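Local atomic coordinates of xylanase Y (Bacillus halodurans, PDB entry 1WU4), a protein that hydrolyses xylooligosaccharides of three or more units, releasing xylose from their reducing end with inversion of anomeric configuration. Residues 201-206 / 275-280; 283-288 / 332-337. The protein carries 1 engineered substitution. All blocks are in the same frame, centred on the assembly; numbering follows the deposited sequence.

Contact 1. Residues 201-206 / 275-280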
# COMPACT_ATOMS: atom_id res chain seq x y z
N PRO A 201 4.12 8.82 3.08
CA PRO A 201 4.88 10.05 2.85
C PRO A 201 5.72 10.00 1.59
O PRO A 201 5.90 11.03 0.92
CB PRO A 201 5.72 10.19 4.13
CG PRO A 201 5.85 8.79 4.63
CD PRO A 201 4.48 8.20 4.37
N HIS A 202 6.24 8.82 1.26
CA HIS A 202 7.05 8.66 0.06
C HIS A 202 6.22 8.88 -1.21
O HIS A 202 6.75 9.34 -2.22
CB HIS A 202 7.75 7.29 0.06
CG HIS A 202 6.85 6.14 0.42
ND1 HIS A 202 6.10 6.11 1.57
CD2 HIS A 202 6.62 4.96 -0.21
CE1 HIS A 202 5.44 4.97 1.64
NE2 HIS A 202 5.74 4.25 0.58
N PHE A 203 4.94 8.55 -1.16
CA PHE A 203 4.05 8.77 -2.30
C PHE A 203 3.80 10.28 -2.42
O PHE A 203 3.85 10.84 -3.51
CB PHE A 203 2.71 8.07 -2.10
CG PHE A 203 2.70 6.60 -2.47
CD1 PHE A 203 3.77 5.77 -2.13
CD2 PHE A 203 1.60 6.05 -3.12
CE1 PHE A 203 3.73 4.40 -2.43
CE2 PHE A 203 1.56 4.69 -3.42
CZ PHE A 203 2.62 3.87 -3.08
N TYR A 204 3.55 10.93 -1.29
CA TYR A 204 3.27 12.36 -1.29
C TYR A 204 4.46 13.19 -1.77
O TYR A 204 4.28 14.23 -2.39
CB TYR A 204 2.81 12.82 0.10
CG TYR A 204 1.77 11.92 0.74
CD1 TYR A 204 0.91 11.13 -0.05
CD2 TYR A 204 1.68 11.80 2.12
CE1 TYR A 204 0.02 10.24 0.54
CE2 TYR A 204 0.78 10.91 2.71
CZ TYR A 204 -0.04 10.13 1.91
OH TYR A 204 -0.87 9.20 2.49
N GLU A 205 5.67 12.72 -1.49
CA GLU A 205 6.87 13.42 -1.95
C GLU A 205 6.82 13.49 -3.47
O GLU A 205 7.14 14.51 -4.08
CB GLU A 205 8.13 12.67 -1.52
CG GLU A 205 8.33 12.59 -0.02
CD GLU A 205 9.01 13.82 0.54
OE1 GLU A 205 8.66 14.95 0.13
OE2 GLU A 205 9.89 13.66 1.41
N LEU A 206 6.42 12.38 -4.09
CA LEU A 206 6.34 12.34 -5.54
C LEU A 206 5.17 13.18 -6.03
O LEU A 206 5.26 13.84 -7.07
CB LEU A 206 6.24 10.89 -6.02
CG LEU A 206 7.49 10.07 -5.67
CD1 LEU A 206 7.27 8.61 -6.01
CD2 LEU A 206 8.70 10.62 -6.42
N ALA A 275 12.04 4.51 3.50
CA ALA A 275 13.46 4.57 3.83
C ALA A 275 14.30 4.30 2.59
O ALA A 275 15.31 4.98 2.35
CB ALA A 275 13.79 3.55 4.91
N GLU A 276 13.90 3.32 1.80
CA GLU A 276 14.63 2.98 0.58
C GLU A 276 14.58 4.09 -0.46
O GLU A 276 15.59 4.45 -1.05
CB GLU A 276 14.09 1.68 -0.02
CG GLU A 276 14.78 1.25 -1.32
CD GLU A 276 16.30 1.21 -1.20
OE1 GLU A 276 16.80 0.94 -0.09
OE2 GLU A 276 16.98 1.42 -2.22
N TRP A 277 13.38 4.63 -0.68
CA TRP A 277 13.21 5.69 -1.67
C TRP A 277 13.77 7.05 -1.27
O TRP A 277 14.48 7.69 -2.05
CB TRP A 277 11.72 5.86 -2.00
CG TRP A 277 11.15 4.81 -2.90
CD1 TRP A 277 11.76 3.68 -3.36
CD2 TRP A 277 9.82 4.80 -3.45
NE1 TRP A 277 10.90 2.96 -4.16
CE2 TRP A 277 9.71 3.63 -4.23
CE3 TRP A 277 8.73 5.66 -3.36
CZ2 TRP A 277 8.53 3.30 -4.92
CZ3 TRP A 277 7.55 5.34 -4.04
CH2 TRP A 277 7.47 4.17 -4.81
N PHE A 278 13.45 7.51 -0.06
CA PHE A 278 13.90 8.82 0.36
C PHE A 278 14.96 8.91 1.46
O PHE A 278 15.28 10.00 1.93
CB PHE A 278 12.67 9.66 0.71
CG PHE A 278 11.87 10.04 -0.50
CD1 PHE A 278 12.28 11.10 -1.31
CD2 PHE A 278 10.77 9.29 -0.88
CE1 PHE A 278 11.60 11.39 -2.49
CE2 PHE A 278 10.08 9.58 -2.06
CZ PHE A 278 10.50 10.63 -2.86
N GLY A 279 15.51 7.77 1.84
CA GLY A 279 16.55 7.77 2.86
C GLY A 279 16.15 7.25 4.22
O GLY A 279 15.02 7.43 4.68
N GLY A 280 17.11 6.61 4.89
CA GLY A 280 16.84 6.09 6.21
C GLY A 280 16.77 7.21 7.22
O GLY A 280 17.09 8.36 6.91
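F278 lays one ring face against E205, whose CB comes to 3.4 Å from CZ of F278 in a CH-pi contact while CG of E205 stands over the ring centre. On the same ring, CE2 of F278 comes to 3.3 Å from the backbone O of H202, and CD2 of L206 meets the ring edge. W277 meets H202, F203 and L206 on the same helix: the H202 imidazole turns its CD2 edge to the face of the six-membered ring of W277 in an offset edge-to-face pair, planes at 70°. The H202 ring reaches W277 with CG tucked between the backbone N and the carbonyl carbon (chi1 46°). CD1 of L206 reaches CZ3 of W277 at 3.8 Å, and CE1 of F203 touches the same CZ3 more loosely. An alanine at F278 is likely to leave E205 CB and L206 CD2 without their aromatic partner and open a gap between the helices. Farther out, R227 takes the E205 carboxylate in a salt bridge, W277 NE1 bonds to F376 O, and F9 meets the F278 ring. The arrangement is helix-to-helix packing in the (alpha/alpha)6 barrel of glycoside hydrolase family 8.

Contact 2. Residues 283-288 / 332-337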
# COMPACT_ATOMS: atom_id res chain seq x y z
N TRP A 283 14.65 7.43 13.52
CA TRP A 283 13.34 6.99 13.99
C TRP A 283 12.86 5.73 13.28
O TRP A 283 12.37 4.80 13.93
CB TRP A 283 12.29 8.09 13.81
CG TRP A 283 10.96 7.67 14.37
CD1 TRP A 283 10.53 7.83 15.66
CD2 TRP A 283 9.93 6.94 13.69
NE1 TRP A 283 9.31 7.23 15.83
CE2 TRP A 283 8.91 6.68 14.64
CE3 TRP A 283 9.77 6.47 12.38
CZ2 TRP A 283 7.75 5.97 14.32
CZ3 TRP A 283 8.61 5.76 12.06
CH2 TRP A 283 7.62 5.52 13.03
N SER A 284 12.98 5.69 11.96
CA SER A 284 12.53 4.52 11.20
C SER A 284 13.28 3.25 11.56
O SER A 284 12.67 2.19 11.71
CB SER A 284 12.63 4.79 9.70
OG SER A 284 11.73 5.82 9.32
N ALA A 285 14.60 3.35 11.70
CA ALA A 285 15.40 2.18 12.05
C ALA A 285 14.99 1.69 13.43
O ALA A 285 14.82 0.49 13.66
CB ALA A 285 16.88 2.53 12.02
N GLU A 286 14.83 2.62 14.37
CA GLU A 286 14.45 2.26 15.72
C GLU A 286 13.04 1.67 15.78
O GLU A 286 12.78 0.76 16.56
CB GLU A 286 14.55 3.49 16.63
CG GLU A 286 16.00 3.93 16.87
CD GLU A 286 16.12 5.32 17.46
OE1 GLU A 286 17.26 5.73 17.77
OE2 GLU A 286 15.09 6.01 17.60
N GLU A 287 12.14 2.19 14.95
CA GLU A 287 10.77 1.71 14.90
C GLU A 287 10.71 0.28 14.38
O GLU A 287 10.03 -0.58 14.95
CB GLU A 287 9.93 2.64 14.01
CG GLU A 287 8.61 2.05 13.48
CD GLU A 287 7.63 1.65 14.57
OE1 GLU A 287 7.72 2.15 15.71
OE2 GLU A 287 6.74 0.83 14.27
N ILE A 288 11.44 0.01 13.30
CA ILE A 288 11.46 -1.34 12.74
C ILE A 288 12.11 -2.30 13.74
O ILE A 288 11.66 -3.44 13.90
CB ILE A 288 12.20 -1.37 11.39
CG1 ILE A 288 11.39 -0.58 10.35
CG2 ILE A 288 12.39 -2.81 10.92
CD1 ILE A 288 9.94 -1.01 10.20
N LEU A 332 14.16 -2.87 5.20
CA LEU A 332 14.80 -1.88 4.34
C LEU A 332 15.09 -0.59 5.12
O LEU A 332 15.91 0.23 4.70
CB LEU A 332 13.92 -1.57 3.13
CG LEU A 332 13.84 -2.67 2.06
CD1 LEU A 332 12.70 -2.37 1.11
CD2 LEU A 332 15.16 -2.75 1.31
N ALA A 333 14.40 -0.42 6.25
CA ALA A 333 14.59 0.76 7.09
C ALA A 333 15.56 0.51 8.24
O ALA A 333 15.85 1.42 9.02
CB ALA A 333 13.25 1.24 7.64
N SER A 334 16.07 -0.71 8.35
CA SER A 334 17.03 -1.05 9.40
C SER A 334 17.84 -2.25 8.92
O SER A 334 17.78 -3.33 9.49
CB SER A 334 16.30 -1.40 10.69
OG SER A 334 17.21 -1.48 11.78
N VAL A 335 18.61 -2.03 7.85
CA VAL A 335 19.40 -3.10 7.26
C VAL A 335 20.43 -3.73 8.21
O VAL A 335 20.81 -4.88 8.03
CB VAL A 335 20.12 -2.61 5.99
CG1 VAL A 335 19.10 -2.13 4.97
CG2 VAL A 335 21.10 -1.51 6.32
N ASP A 336 20.86 -2.97 9.21
CA ASP A 336 21.83 -3.47 10.18
C ASP A 336 21.15 -3.81 11.51
O ASP A 336 21.83 -4.04 12.51
CB ASP A 336 22.93 -2.43 10.42
CG ASP A 336 23.74 -2.15 9.18
OD1 ASP A 336 24.30 -3.11 8.60
OD2 ASP A 336 23.83 -0.97 8.78
N GLY A 337 19.83 -3.85 11.50
CA GLY A 337 19.08 -4.16 12.71
C GLY A 337 19.38 -5.56 13.21
O GLY A 337 19.72 -6.44 12.43
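The flat peptide group joining A333 to S334 meets helix 282-295 through its oxygen: A333 O lies 3.2 Å from CA of A285, a CA-H...O contact bent to 126° at the hydrogen. The other flat group, the W283 indole, takes no part in this meeting; CB of E287 covers one of its faces, offset toward the rim, S284 OG lies in plane at its edge, and the W283 side chain packs on L230 and K231 of helix 216-233. The contact is helix-on-loop packing in the (alpha/alpha)6 barrel, where the connection between helices 320-329 and 340-348 runs against helix 282-295, away from the annotated sites. The close approach, with CA of A285 4.5 Å from CA of S334, is consistent with the small residues here. I288 supplies the larger apolar group: its CG1, anti to the carbonyl carbon at chi1 -67°, reaches CB of A333 at 3.8 Å, while its CG2 branch turns to CB of S334. CB of S284 touches the same A333 methyl from one turn earlier in the helix. From S334 to G337 the loop folds into a type I beta turn closed by G337 N to S334 O. At G337, a CB would run into S334 OG. Turned away from its backbone N (chi1 -169°), OG of S334 is hydrogen-bonded to N289 OD1; it merely passes O of A285 at 3.6 Å.

In the fold
Read from the N terminus, 201-206 on helix 201-210 comes first of the four segments, and contact 1 closes a loop of 68 residues that carries helix 216-233 and most of helix 265-278 before its last turn returns to 201-206. A short connection beginning at G279 leads into helix 282-295, where contact 2 opens; it closes 43 residues later on the loop following helix 320-329. The two loops stand in series, neither enclosing nor crossing the other. The centres of contacts 1 and 2 are about 14 Å apart, yet the two touch: CB of A275 lies 3.6 Å from CB of A333. The end of helix 265-278 thus packs on helix 201-210 and also on the loop of contact 2, which in turn packs against helix 282-295.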